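Local structure of activator of Hsp90 ATPase homologue 1/2-like C-terminal domain-containing protein (Enterococcus faecalis, 2NN5) at residues N33-F38 against S129-F134; S47-W52 against A96-L101; T56-L61 against L68-L73; T104-I109 against F134-H139. The protein is of unknown function but binds magnesium in the crystal and belongs to the AHA1 family, whose namesake activates the Hsp90 ATPase. All coordinates share one frame; numbering follows the deposited sequence. Where two conformers were deposited one is given.

Contact 1 of 4, residues N33-F38 against S129-F134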
loop_
_atom_site.group_PDB
_atom_site.type_symbol
_atom_site.label_atom_id
_atom_site.label_comp_id
_atom_site.label_asym_id
_atom_site.label_seq_id
_atom_site.Cartn_x
_atom_site.Cartn_y
_atom_site.Cartn_z
ATOM N N ASN A 33 14.275 17.096 3.944
ATOM C CA ASN A 33 15.222 17.174 2.804
ATOM C C ASN A 33 14.631 16.743 1.457
ATOM O O ASN A 33 15.165 15.834 0.756
ATOM C CB ASN A 33 16.472 16.352 3.074
ATOM C CG ASN A 33 17.590 16.651 2.071
ATOM O OD1 ASN A 33 18.349 15.761 1.682
ATOM N ND2 ASN A 33 17.650 17.893 1.620
ATOM N N GLN A 34 13.533 17.411 1.137
ATOM C CA GLN A 34 12.758 17.215 -0.092
ATOM C C GLN A 34 12.066 15.852 -0.268
ATOM O O GLN A 34 11.255 15.704 -1.180
ATOM C CB GLN A 34 13.586 17.540 -1.337
ATOM C CG GLN A 34 14.206 18.953 -1.294
ATOM C CD GLN A 34 14.777 19.362 -2.637
ATOM O OE1 GLN A 34 15.510 18.594 -3.276
ATOM N NE2 GLN A 34 14.452 20.579 -3.071
ATOM N N THR A 35 12.362 14.900 0.635
ATOM C CA THR A 35 11.746 13.571 0.592
ATOM C C THR A 35 10.476 13.558 1.458
ATOM O O THR A 35 10.465 14.038 2.595
ATOM C CB THR A 35 12.700 12.492 1.121
ATOM O OG1 THR A 35 13.833 12.466 0.267
ATOM C CG2 THR A 35 12.030 11.076 1.049
ATOM N N ILE A 36 9.407 13.014 0.893
ATOM C CA ILE A 36 8.132 12.896 1.625
ATOM C C ILE A 36 8.045 11.490 2.188
ATOM O O ILE A 36 8.368 10.507 1.490
ATOM C CB ILE A 36 6.963 13.206 0.698
ATOM C CG1 ILE A 36 6.949 14.722 0.438
ATOM C CG2 ILE A 36 5.623 12.800 1.338
ATOM C CD1 ILE A 36 5.988 15.188 -0.572
ATOM N N TYR A 37 7.673 11.376 3.461
ATOM C CA TYR A 37 7.389 10.090 4.101
ATOM C C TYR A 37 5.899 10.006 4.399
ATOM O O TYR A 37 5.305 10.960 4.932
ATOM C CB TYR A 37 8.190 9.937 5.396
ATOM C CG TYR A 37 9.701 9.950 5.150
ATOM C CD1 TYR A 37 10.426 11.159 5.116
ATOM C CD2 TYR A 37 10.393 8.750 4.888
ATOM C CE1 TYR A 37 11.800 11.166 4.855
ATOM C CE2 TYR A 37 11.755 8.739 4.635
ATOM C CZ TYR A 37 12.455 9.954 4.610
ATOM O OH TYR A 37 13.809 9.895 4.383
ATOM N N PHE A 38 5.305 8.873 4.076
ATOM C CA PHE A 38 3.878 8.679 4.271
ATOM C C PHE A 38 3.690 7.404 5.081
ATOM O O PHE A 38 4.390 6.400 4.843
ATOM C CB PHE A 38 3.228 8.511 2.885
ATOM C CG PHE A 38 1.778 7.981 2.937
ATOM C CD1 PHE A 38 0.764 8.718 3.571
ATOM C CD2 PHE A 38 1.441 6.791 2.307
ATOM C CE1 PHE A 38 -0.553 8.262 3.590
ATOM C CE2 PHE A 38 0.089 6.285 2.334
ATOM C CZ PHE A 38 -0.884 7.032 2.974
ATOM N N SER A 129 8.650 5.947 1.399
ATOM C CA SER A 129 9.595 7.072 1.163
ATOM C C SER A 129 9.420 7.483 -0.284
ATOM O O SER A 129 9.547 6.623 -1.182
ATOM C CB SER A 129 11.046 6.642 1.409
ATOM O OG SER A 129 11.966 7.693 1.092
ATOM N N LEU A 130 9.169 8.770 -0.511
ATOM C CA LEU A 130 8.981 9.331 -1.857
ATOM C C LEU A 130 9.924 10.504 -2.089
ATOM O O LEU A 130 9.626 11.649 -1.744
ATOM C CB LEU A 130 7.509 9.786 -2.082
ATOM C CG LEU A 130 6.426 8.747 -1.751
ATOM C CD1 LEU A 130 5.971 8.801 -0.267
ATOM C CD2 LEU A 130 5.240 8.981 -2.670
ATOM N N PRO A 131 11.095 10.192 -2.627
ATOM C CA PRO A 131 12.052 11.270 -2.910
ATOM C C PRO A 131 11.524 12.199 -3.981
ATOM O O PRO A 131 10.548 11.872 -4.694
ATOM C CB PRO A 131 13.293 10.510 -3.390
ATOM C CG PRO A 131 13.152 9.126 -2.820
ATOM C CD PRO A 131 11.669 8.856 -2.939
ATOM N N GLU A 132 12.185 13.354 -4.063
ATOM C CA GLU A 132 11.741 14.415 -4.971
ATOM C C GLU A 132 11.804 14.015 -6.455
ATOM O O GLU A 132 11.039 14.570 -7.274
ATOM C CB GLU A 132 12.513 15.730 -4.698
ATOM C CG GLU A 132 11.950 16.998 -5.363
ATOM C CD GLU A 132 12.473 17.203 -6.785
ATOM O OE1 GLU A 132 13.526 16.602 -7.107
ATOM O OE2 GLU A 132 11.831 17.948 -7.577
ATOM N N ASN A 133 12.671 13.036 -6.793
ATOM C CA ASN A 133 12.747 12.541 -8.177
ATOM C C ASN A 133 11.732 11.444 -8.553
ATOM O O ASN A 133 11.792 10.885 -9.652
ATOM C CB ASN A 133 14.185 12.107 -8.535
ATOM C CG ASN A 133 14.635 10.862 -7.811
ATOM O OD1 ASN A 133 15.665 10.257 -8.182
ATOM N ND2 ASN A 133 13.883 10.441 -6.805
ATOM N N PHE A 134 10.762 11.181 -7.659
ATOM C CA PHE A 134 9.700 10.251 -7.997
ATOM C C PHE A 134 9.147 10.585 -9.357
ATOM O O PHE A 134 8.869 11.759 -9.657
ATOM C CB PHE A 134 8.546 10.413 -7.016
ATOM C CG PHE A 134 8.104 9.144 -6.415
ATOM C CD1 PHE A 134 8.973 8.440 -5.589
ATOM C CD2 PHE A 134 6.830 8.687 -6.617
ATOM C CE1 PHE A 134 8.582 7.274 -4.971
ATOM C CE2 PHE A 134 6.427 7.508 -6.018
ATOM C CZ PHE A 134 7.315 6.818 -5.165
HETATM O O HOH W 1 14.331 13.807 -2.287
HETATM O O HOH W 2 14.344 7.980 2.523
#
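Ile36 and Leu130 face each other as an antiparallel hydrogen-bonded pair, where the start of strand 35-44 meets the end of strand 121-130. Two backbone bonds join them. Leu130 N gives to Ile36 O at 2.8 Å, and Ile36 N gives to Leu130 O at 3.0 Å, the donor standing 43° out of that carbonyl plane. Leu130 O also receives Arg138 NH1, so helix 138-157 ties into the same carbonyl, and Gln34 O is held by the same nitrogen.

The apolar contacts lie on the face that carries Ile36 and Leu130. Leu130 CD1 reaches Phe38 CB at 4.2 Å and Ile36 CG2 at 4.3 Å, while its other methyl, CD2, sits over the Phe134 ring toward the rim.

On the opposite face, around Tyr37 and Ser129, the polar link is a water that joins Ser129 OG to Tyr37 OH. Set anti to the backbone N (chi1 176°), Ser129 OG lies 3.4 Å from the Thr35 methyl CG2, a van der Waals contact. A second water takes Glu132 N at 2.8 Å and bonds Thr35 OG1, past the last bridged pair. Direct pairing thus stops at Leu130, whose carbonyl Ile36 shares with Arg138; farther on, a water bridge takes over.

Contact 2 of 4, residues S47-W52 against A96-L101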
loop_
_atom_site.group_PDB
_atom_site.type_symbol
_atom_site.label_atom_id
_atom_site.label_comp_id
_atom_site.label_asym_id
_atom_site.label_seq_id
_atom_site.Cartn_x
_atom_site.Cartn_y
_atom_site.Cartn_z
ATOM N N SER A 47 -5.543 -12.952 10.779
ATOM C CA SER A 47 -4.243 -13.090 11.404
ATOM C C SER A 47 -3.142 -12.582 10.507
ATOM O O SER A 47 -3.309 -12.507 9.277
ATOM C CB SER A 47 -3.979 -14.555 11.660
ATOM O OG SER A 47 -3.817 -15.243 10.430
ATOM N N PRO A 48 -2.010 -12.232 11.108
ATOM C CA PRO A 48 -0.871 -11.819 10.270
ATOM C C PRO A 48 -0.472 -12.892 9.255
ATOM O O PRO A 48 -0.047 -12.581 8.162
ATOM C CB PRO A 48 0.256 -11.594 11.289
ATOM C CG PRO A 48 -0.489 -11.226 12.555
ATOM C CD PRO A 48 -1.740 -12.073 12.552
ATOM N N GLN A 49 -0.605 -14.157 9.626
ATOM C CA GLN A 49 -0.240 -15.231 8.720
ATOM C C GLN A 49 -1.142 -15.219 7.492
ATOM O O GLN A 49 -0.675 -15.455 6.346
ATOM C CB GLN A 49 -0.328 -16.564 9.454
ATOM C CG GLN A 49 0.758 -16.658 10.584
ATOM C CD GLN A 49 0.430 -15.978 11.937
ATOM O OE1 GLN A 49 -0.611 -15.418 12.143
ATOM N NE2 GLN A 49 1.349 -16.113 12.884
ATOM N N THR A 50 -2.435 -14.935 7.683
ATOM C CA THR A 50 -3.346 -14.852 6.525
ATOM C C THR A 50 -2.964 -13.647 5.650
ATOM O O THR A 50 -2.914 -13.756 4.444
ATOM C CB THR A 50 -4.768 -14.729 7.044
ATOM O OG1 THR A 50 -5.165 -15.992 7.626
ATOM C CG2 THR A 50 -5.712 -14.396 5.929
ATOM N N ILE A 51 -2.766 -12.485 6.287
ATOM C CA ILE A 51 -2.525 -11.286 5.503
ATOM C C ILE A 51 -1.199 -11.421 4.757
ATOM O O ILE A 51 -1.066 -10.948 3.629
ATOM C CB ILE A 51 -2.542 -10.073 6.430
ATOM C CG1 ILE A 51 -3.966 -9.892 6.970
ATOM C CG2 ILE A 51 -2.029 -8.843 5.665
ATOM C CD1 ILE A 51 -4.012 -9.069 8.205
ATOM N N TRP A 52 -0.206 -12.083 5.357
ATOM C CA TRP A 52 1.095 -12.266 4.691
ATOM C C TRP A 52 0.943 -12.952 3.322
ATOM O O TRP A 52 1.711 -12.657 2.387
ATOM C CB TRP A 52 1.999 -13.107 5.584
ATOM C CG TRP A 52 3.330 -13.363 5.019
ATOM C CD1 TRP A 52 3.800 -14.566 4.541
ATOM C CD2 TRP A 52 4.421 -12.435 4.929
ATOM N NE1 TRP A 52 5.108 -14.429 4.160
ATOM C CE2 TRP A 52 5.522 -13.132 4.382
ATOM C CE3 TRP A 52 4.567 -11.064 5.232
ATOM C CZ2 TRP A 52 6.770 -12.491 4.115
ATOM C CZ3 TRP A 52 5.809 -10.442 4.993
ATOM C CH2 TRP A 52 6.878 -11.163 4.469
ATOM N N ALA A 96 10.916 -10.493 6.358
ATOM C CA ALA A 96 10.812 -11.390 7.516
ATOM C C ALA A 96 9.458 -12.060 7.439
ATOM O O ALA A 96 8.446 -11.401 7.554
ATOM C CB ALA A 96 10.974 -10.633 8.820
ATOM N N GLU A 97 9.465 -13.375 7.198
ATOM C CA GLU A 97 8.247 -14.146 7.031
ATOM C C GLU A 97 7.197 -13.800 8.061
ATOM O O GLU A 97 7.432 -13.896 9.286
ATOM C CB GLU A 97 8.589 -15.631 7.135
ATOM C CG GLU A 97 7.488 -16.588 6.765
ATOM C CD GLU A 97 7.960 -18.022 6.876
ATOM O OE1 GLU A 97 7.115 -18.930 6.833
ATOM O OE2 GLU A 97 9.200 -18.231 7.025
ATOM N N GLU A 98 6.024 -13.407 7.583
ATOM C CA GLU A 98 4.830 -13.120 8.406
ATOM C C GLU A 98 4.995 -11.934 9.353
ATOM O O GLU A 98 4.190 -11.768 10.283
ATOM C CB GLU A 98 4.301 -14.392 9.140
ATOM C CG GLU A 98 3.956 -15.485 8.155
ATOM C CD GLU A 98 3.671 -16.847 8.779
ATOM O OE1 GLU A 98 4.108 -17.119 9.919
ATOM O OE2 GLU A 98 2.965 -17.637 8.108
ATOM N N LYS A 99 5.989 -11.076 9.077
ATOM C CA LYS A 99 6.303 -9.961 9.956
ATOM C C LYS A 99 6.433 -8.645 9.163
ATOM O O LYS A 99 5.759 -7.668 9.461
ATOM C CB LYS A 99 7.625 -10.250 10.704
ATOM C CG LYS A 99 7.617 -11.433 11.739
ATOM C CD LYS A 99 8.987 -11.581 12.434
ATOM C CE LYS A 99 9.964 -12.690 11.875
ATOM N NZ LYS A 99 9.488 -13.961 11.136
ATOM N N TYR A 100 7.359 -8.617 8.203
ATOM C CA TYR A 100 7.549 -7.365 7.443
ATOM C C TYR A 100 8.141 -7.587 6.077
ATOM O O TYR A 100 8.754 -8.628 5.819
ATOM C CB TYR A 100 8.361 -6.307 8.187
ATOM C CG TYR A 100 9.702 -6.774 8.653
ATOM C CD1 TYR A 100 9.926 -7.115 10.008
ATOM C CD2 TYR A 100 10.778 -6.844 7.780
ATOM C CE1 TYR A 100 11.225 -7.537 10.456
ATOM C CE2 TYR A 100 12.062 -7.250 8.216
ATOM C CZ TYR A 100 12.279 -7.598 9.542
ATOM O OH TYR A 100 13.556 -8.022 9.906
ATOM N N LEU A 101 7.924 -6.590 5.214
ATOM C CA LEU A 101 8.353 -6.652 3.821
ATOM C C LEU A 101 8.643 -5.248 3.354
ATOM O O LEU A 101 7.767 -4.388 3.436
ATOM C CB LEU A 101 7.223 -7.233 2.934
ATOM C CG LEU A 101 7.570 -7.405 1.470
ATOM C CD1 LEU A 101 8.699 -8.470 1.235
ATOM C CD2 LEU A 101 6.318 -7.808 0.681
HETATM O O HOH W 3 1.515 -17.118 5.965
HETATM O O HOH W 4 4.599 -15.591 12.449
#
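A backbone amide stands edge-on over an indole, its N-H directed at the ring face: Glu98 N lies 3.2 Å above the plane of the Trp52 ring, over its centre, with Glu97 C over the same face nearer the rim. Trp52 gets there with CG anti to its own N (chi1 180°), which sends the indole off helix 48-56 into the bend joining strands 86-96 and 100-105. Glu98 adds its CG over the five-membered ring, 4.0 Å from the centroid, a CH-pi contact. At the indole's edge, near its plane, Tyr100 O lies 3.4 Å from Trp52 CH2.

The bend is a beta hairpin with a classic bulge: Lys99 and Tyr100 both face Ala96, and Ala96 O accepts from both of their amides. Leu101 CB meets Trp52 CZ3 at 4.1 Å, at the start of strand 100-105, and Tyr95 meets the indole edge-to-face.

Toward the start of the helix, Gln49 CG packs 3.4 Å from Glu98 CD, the amide and carboxylate planes 81° apart. One water donates to both Gln49 O and Glu98 OE2; another donates to Glu98 OE1 and accepts a weak bond from Gln49 NE2. Ser47 OG caps this helix end by accepting from Thr50 N at 3.1 Å.

Contact 3 of 4, residues T56-L61 against L68-L73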
loop_
_atom_site.group_PDB
_atom_site.type_symbol
_atom_site.label_atom_id
_atom_site.label_comp_id
_atom_site.label_asym_id
_atom_site.label_seq_id
_atom_site.Cartn_x
_atom_site.Cartn_y
_atom_site.Cartn_z
ATOM N N THR A 56 2.558 -12.255 -0.748
ATOM C CA THR A 56 3.582 -13.225 -1.132
ATOM C C THR A 56 3.084 -14.299 -2.096
ATOM O O THR A 56 3.864 -15.184 -2.438
ATOM C CB THR A 56 4.201 -13.919 0.093
ATOM O OG1 THR A 56 3.148 -14.465 0.897
ATOM C CG2 THR A 56 4.993 -12.897 0.882
ATOM N N GLU A 57 1.841 -14.194 -2.561
ATOM C CA GLU A 57 1.270 -15.174 -3.524
ATOM C C GLU A 57 0.584 -14.450 -4.647
ATOM O O GLU A 57 -0.260 -13.566 -4.399
ATOM C CB GLU A 57 0.298 -16.137 -2.819
ATOM C CG GLU A 57 0.942 -16.874 -1.629
ATOM C CD GLU A 57 0.048 -17.816 -0.866
ATOM O OE1 GLU A 57 -1.054 -18.188 -1.355
ATOM O OE2 GLU A 57 0.456 -18.160 0.250
ATOM N N THR A 58 0.928 -14.773 -5.894
ATOM C CA THR A 58 0.459 -13.947 -7.006
ATOM C C THR A 58 -1.078 -13.905 -7.075
ATOM O O THR A 58 -1.679 -12.846 -7.311
ATOM C CB THR A 58 1.022 -14.444 -8.309
ATOM O OG1 THR A 58 2.446 -14.228 -8.260
ATOM C CG2 THR A 58 0.446 -13.711 -9.510
ATOM N N ASP A 59 -1.730 -15.037 -6.833
ATOM C CA ASP A 59 -3.184 -15.038 -7.031
ATOM C C ASP A 59 -3.876 -14.161 -6.003
ATOM O O ASP A 59 -4.986 -13.649 -6.252
ATOM C CB ASP A 59 -3.707 -16.451 -6.958
ATOM C CG ASP A 59 -3.334 -17.283 -8.191
ATOM O OD1 ASP A 59 -2.764 -16.762 -9.190
ATOM O OD2 ASP A 59 -3.671 -18.490 -8.151
ATOM N N LYS A 60 -3.238 -14.008 -4.845
ATOM C CA LYS A 60 -3.823 -13.134 -3.814
ATOM C C LYS A 60 -3.410 -11.668 -4.003
ATOM O O LYS A 60 -4.220 -10.748 -3.880
ATOM C CB LYS A 60 -3.411 -13.609 -2.435
ATOM C CG LYS A 60 -4.152 -14.884 -2.036
ATOM C CD LYS A 60 -3.665 -15.380 -0.710
ATOM C CE LYS A 60 -4.297 -16.703 -0.294
ATOM N NZ LYS A 60 -5.592 -16.397 0.321
ATOM N N LEU A 61 -2.163 -11.479 -4.354
ATOM C CA LEU A 61 -1.644 -10.136 -4.614
ATOM C C LEU A 61 -2.488 -9.501 -5.719
ATOM O O LEU A 61 -2.896 -8.322 -5.598
ATOM C CB LEU A 61 -0.169 -10.298 -5.021
ATOM C CG LEU A 61 0.667 -9.086 -5.191
ATOM C CD1 LEU A 61 0.545 -8.084 -4.059
ATOM C CD2 LEU A 61 2.098 -9.464 -5.481
ATOM N N LEU A 68 0.605 -6.370 -10.031
ATOM C CA LEU A 68 1.751 -7.007 -9.351
ATOM C C LEU A 68 1.749 -8.522 -9.437
ATOM O O LEU A 68 0.702 -9.161 -9.515
ATOM C CB LEU A 68 1.780 -6.616 -7.866
ATOM C CG LEU A 68 1.964 -5.127 -7.586
ATOM C CD1 LEU A 68 1.922 -4.919 -6.049
ATOM C CD2 LEU A 68 3.306 -4.661 -8.072
ATOM N N GLU A 69 2.950 -9.095 -9.488
ATOM C CA GLU A 69 3.094 -10.548 -9.323
ATOM C C GLU A 69 4.330 -10.844 -8.499
ATOM O O GLU A 69 5.200 -9.987 -8.338
ATOM C CB GLU A 69 3.135 -11.285 -10.674
ATOM C CG GLU A 69 4.396 -11.013 -11.447
ATOM C CD GLU A 69 4.464 -11.743 -12.808
ATOM O OE1 GLU A 69 3.403 -11.969 -13.409
ATOM O OE2 GLU A 69 5.586 -12.073 -13.260
ATOM N N ILE A 70 4.361 -12.028 -7.914
ATOM C CA ILE A 70 5.573 -12.467 -7.213
ATOM C C ILE A 70 6.662 -12.828 -8.236
ATOM O O ILE A 70 6.422 -13.572 -9.226
ATOM C CB ILE A 70 5.286 -13.698 -6.313
ATOM C CG1 ILE A 70 4.175 -13.392 -5.312
ATOM C CG2 ILE A 70 6.566 -14.184 -5.649
ATOM C CD1 ILE A 70 4.442 -12.134 -4.466
ATOM N N GLY A 71 7.875 -12.315 -7.955
ATOM C CA GLY A 71 9.110 -12.752 -8.613
ATOM C C GLY A 71 9.661 -13.954 -7.879
ATOM O O GLY A 71 9.516 -15.093 -8.343
ATOM N N GLU A 72 10.255 -13.716 -6.724
ATOM C CA GLU A 72 10.723 -14.750 -5.833
ATOM C C GLU A 72 10.573 -14.224 -4.432
ATOM O O GLU A 72 10.451 -12.986 -4.230
ATOM C CB GLU A 72 12.201 -15.108 -6.066
ATOM C CG GLU A 72 12.464 -15.863 -7.371
ATOM C CD GLU A 72 13.916 -16.323 -7.449
ATOM O OE1 GLU A 72 14.834 -15.462 -7.687
ATOM O OE2 GLU A 72 14.102 -17.530 -7.276
ATOM N N LEU A 73 10.520 -15.139 -3.479
ATOM C CA LEU A 73 10.452 -14.762 -2.070
ATOM C C LEU A 73 11.810 -14.816 -1.412
ATOM O O LEU A 73 12.797 -15.156 -2.079
ATOM C CB LEU A 73 9.425 -15.643 -1.297
ATOM C CG LEU A 73 7.988 -15.500 -1.924
ATOM C CD1 LEU A 73 7.068 -16.392 -1.078
ATOM C CD2 LEU A 73 7.453 -14.060 -1.907
HETATM O O HOH W 5 4.034 -15.436 -10.046
#
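Helix 58-64 packs by its first turn against strand 68-72, an outermost strand of the antiparallel sheet, and the joint turns on one hydroxyl. Thr58 OG1 accepts the backbone N-H of Ile70 at 2.9 Å, with an angle of 160° at the hydrogen. Its chi1 of -66° sets OG1 anti to the carbonyl carbon and sends CG2 toward Glu69, whose CB it meets at 3.8 Å. A water bonded to Thr58 OG1 also donates to Ile70 O, so the hydroxyl reaches both polar ends of Ile70, one directly and one through solvent.

This is a helix-to-strand connection along the sheet margin: Glu69 and Gly71 bond by their backbones to strand 78-83, and Gly71 with Glu72 forms a classic beta bulge facing Phe78. Ile70, on the outer edge of the strand, turns its N-H to the helix.

Away from the hydroxyl, the contact is mostly apolar. Leu61 CD2 touches both Leu68 CB and Ile70 CD1, each at 3.7 Å, and Trp79 of the next strand packs against all three side chains. Ile70 CG1 reaches back to Thr56 O at 3.4 Å, its CD1 lying along the Thr56 backbone. Leu73 crosses Thr56 at about a right angle, CD2 lying 3.8 Å from Thr56 CB, while Thr56 OG1 is bonded to Trp52 O. The carboxylate of Glu69 is directed elsewhere, into a salt bridge with Arg80.

Contact 4 of 4, residues T104-I109 against F134-H139. With EDO (1,2-ethanediol), chain D.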
loop_
_atom_site.group_PDB
_atom_site.type_symbol
_atom_site.label_atom_id
_atom_site.label_comp_id
_atom_site.label_asym_id
_atom_site.label_seq_id
_atom_site.Cartn_x
_atom_site.Cartn_y
_atom_site.Cartn_z
ATOM N N THR A 104 11.296 -2.082 -3.199
ATOM C CA THR A 104 11.598 -0.872 -3.955
ATOM C C THR A 104 10.362 -0.460 -4.747
ATOM O O THR A 104 9.567 -1.243 -5.230
ATOM C CB THR A 104 12.964 -0.900 -4.698
ATOM O OG1 THR A 104 12.888 -0.555 -6.082
ATOM C CG2 THR A 104 13.779 -2.117 -4.378
ATOM N N TRP A 105 10.156 0.851 -4.786
ATOM C CA TRP A 105 8.979 1.377 -5.453
ATOM C C TRP A 105 9.322 2.708 -6.129
ATOM O O TRP A 105 9.596 3.689 -5.435
ATOM C CB TRP A 105 7.847 1.581 -4.467
ATOM C CG TRP A 105 6.592 1.993 -5.139
ATOM C CD1 TRP A 105 6.028 3.241 -5.135
ATOM C CD2 TRP A 105 5.730 1.152 -5.879
ATOM N NE1 TRP A 105 4.869 3.232 -5.892
ATOM C CE2 TRP A 105 4.655 1.945 -6.344
ATOM C CE3 TRP A 105 5.742 -0.223 -6.165
ATOM C CZ2 TRP A 105 3.596 1.403 -7.100
ATOM C CZ3 TRP A 105 4.692 -0.760 -6.905
ATOM C CH2 TRP A 105 3.640 0.058 -7.391
ATOM N N ASP A 106 9.339 2.721 -7.462
ATOM C CA ASP A 106 9.704 3.960 -8.194
ATOM C C ASP A 106 11.150 4.237 -7.667
ATOM O O ASP A 106 12.013 3.320 -7.582
ATOM C CB ASP A 106 8.667 5.087 -7.867
ATOM C CG ASP A 106 8.612 6.237 -8.900
ATOM O OD1 ASP A 106 9.613 6.971 -9.024
ATOM O OD2 ASP A 106 7.511 6.458 -9.512
ATOM N N THR A 107 11.449 5.480 -7.289
ATOM C CA THR A 107 12.794 5.796 -6.778
ATOM C C THR A 107 12.856 5.716 -5.242
ATOM O O THR A 107 13.861 6.073 -4.636
ATOM C CB THR A 107 13.200 7.225 -7.199
ATOM O OG1 THR A 107 12.267 8.140 -6.614
ATOM C CG2 THR A 107 13.270 7.395 -8.769
ATOM N N GLY A 108 11.770 5.251 -4.609
ATOM C CA GLY A 108 11.727 5.116 -3.145
ATOM C C GLY A 108 11.438 3.691 -2.700
ATOM O O GLY A 108 11.858 2.733 -3.344
ATOM N N ILE A 109 10.729 3.592 -1.569
ATOM C CA ILE A 109 10.502 2.319 -0.857
ATOM C C ILE A 109 9.119 2.288 -0.293
ATOM O O ILE A 109 8.607 3.304 0.163
ATOM C CB ILE A 109 11.437 2.221 0.379
ATOM C CG1 ILE A 109 12.875 2.340 -0.102
ATOM C CG2 ILE A 109 11.105 0.952 1.292
ATOM C CD1 ILE A 109 13.411 1.015 -0.661
ATOM N N PHE A 134 10.762 11.181 -7.659
ATOM C CA PHE A 134 9.700 10.251 -7.997
ATOM C C PHE A 134 9.147 10.585 -9.357
ATOM O O PHE A 134 8.869 11.759 -9.657
ATOM C CB PHE A 134 8.546 10.413 -7.016
ATOM C CG PHE A 134 8.104 9.144 -6.415
ATOM C CD1 PHE A 134 8.973 8.440 -5.589
ATOM C CD2 PHE A 134 6.830 8.687 -6.617
ATOM C CE1 PHE A 134 8.582 7.274 -4.971
ATOM C CE2 PHE A 134 6.427 7.508 -6.018
ATOM C CZ PHE A 134 7.315 6.818 -5.165
ATOM N N THR A 135 8.945 9.561 -10.171
ATOM C CA THR A 135 8.435 9.765 -11.518
ATOM C C THR A 135 6.935 10.095 -11.568
ATOM O O THR A 135 6.505 10.893 -12.399
ATOM C CB THR A 135 8.829 8.587 -12.455
ATOM O OG1 THR A 135 8.172 7.406 -12.039
ATOM C CG2 THR A 135 10.300 8.347 -12.370
ATOM N N THR A 136 6.143 9.520 -10.677
ATOM C CA THR A 136 4.700 9.802 -10.574
ATOM C C THR A 136 4.554 10.985 -9.589
ATOM O O THR A 136 5.265 11.012 -8.573
ATOM C CB THR A 136 4.006 8.573 -9.955
ATOM O OG1 THR A 136 4.188 7.430 -10.809
ATOM C CG2 THR A 136 2.503 8.823 -9.711
ATOM N N PRO A 137 3.620 11.930 -9.833
ATOM C CA PRO A 137 3.431 12.973 -8.787
ATOM C C PRO A 137 3.137 12.294 -7.446
ATOM O O PRO A 137 2.350 11.346 -7.392
ATOM C CB PRO A 137 2.246 13.785 -9.284
ATOM C CG PRO A 137 2.292 13.568 -10.836
ATOM C CD PRO A 137 2.733 12.135 -11.003
ATOM N N ARG A 138 3.830 12.730 -6.415
ATOM C CA ARG A 138 3.793 11.965 -5.148
ATOM C C ARG A 138 2.422 11.852 -4.537
ATOM O O ARG A 138 2.106 10.803 -3.967
ATOM C CB ARG A 138 4.816 12.533 -4.218
ATOM C CG ARG A 138 6.206 12.174 -4.741
ATOM C CD ARG A 138 7.304 12.752 -3.947
ATOM N NE ARG A 138 7.325 14.200 -4.122
ATOM C CZ ARG A 138 8.193 14.969 -3.490
ATOM N NH1 ARG A 138 9.079 14.438 -2.639
ATOM N NH2 ARG A 138 8.163 16.289 -3.685
ATOM N N HIS A 139 1.592 12.909 -4.652
ATOM C CA HIS A 139 0.264 12.816 -4.062
ATOM C C HIS A 139 -0.602 11.784 -4.816
ATOM O O HIS A 139 -1.542 11.188 -4.245
ATOM C CB HIS A 139 -0.401 14.190 -4.025
ATOM C CG HIS A 139 -0.611 14.783 -5.369
ATOM N ND1 HIS A 139 0.404 15.349 -6.115
ATOM C CD2 HIS A 139 -1.737 14.906 -6.095
ATOM C CE1 HIS A 139 -0.104 15.780 -7.258
ATOM N NE2 HIS A 139 -1.401 15.560 -7.248
HETATM C C1 EDO D . 3.272 17.028 -4.357
HETATM O O1 EDO D . 2.995 15.899 -5.178
HETATM C C2 EDO D . 4.677 16.949 -3.767
HETATM O O2 EDO D . 5.586 16.859 -4.842
HETATM O O HOH W 6 4.840 5.365 -8.891
#
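Phe134 turns one ring face to Asp106, a residue of the type II' turn Trp105-Gly108 that closes the beta hairpin of strands 100-105 and 108-116. Asp106 CB stands over the ring face, 3.7 Å from the centroid in a CH-pi contact, and the carboxylate carbon lies above the same ring. Phe134 CZ also touches Trp105 CD1 at 3.8 Å; that indole passes its NE1 hydrogen to Asp141 of helix 138-157.

Thr135 grips the carboxylate twice. Its N donates to Asp106 OD1 on the syn side at 2.9 Å, nearly straight at 172°. Its hydroxyl, with OG1 tucked between N and the carbonyl carbon (chi1 67°), donates to Asp106 OD2 at 2.8 Å, coming from above the carboxylate plane. OD1 also takes Thr107 N on its anti lone pair, so both segments hold this oxygen and the carboxylate's rotation is fixed.

Thr136 joins through a water that accepts from Thr136 OG1 and donates to Asp106 OD2. After Pro137, the N-cap of helix 138-157, Arg138 and His139 turn to a 1,2-ethanediol, probably from the crystallisation liquor: Arg138 NH2 donates to EDO O2 at 2.9 Å, and His139 ND1 lies 2.8 Å from EDO O1, which meets the imidazole edge in plane.

From the N terminus, strand 35-44 opens the longest loop, which contact 1 closes only at residues 129-134. Inside it, helix 48-56 opens the loop that contact 2 closes at the hairpin 96-101, and contact 3 nests within that, joining helix 58-64 to edge strand 68-72. Contact 4 opens next, at 104-109, after contact 2 has closed; it ends at 134-139 and so crosses contact 1. These two share Phe134, touch through Gln34 O with Arg138 NH1, and bring strands 35-44, 121-130 and 108-116 together with the start of helix 138-157. Contacts 2 and 4 lie on opposite sides of the chain's centre, though both use strand 100-105. All four reach one antiparallel sheet.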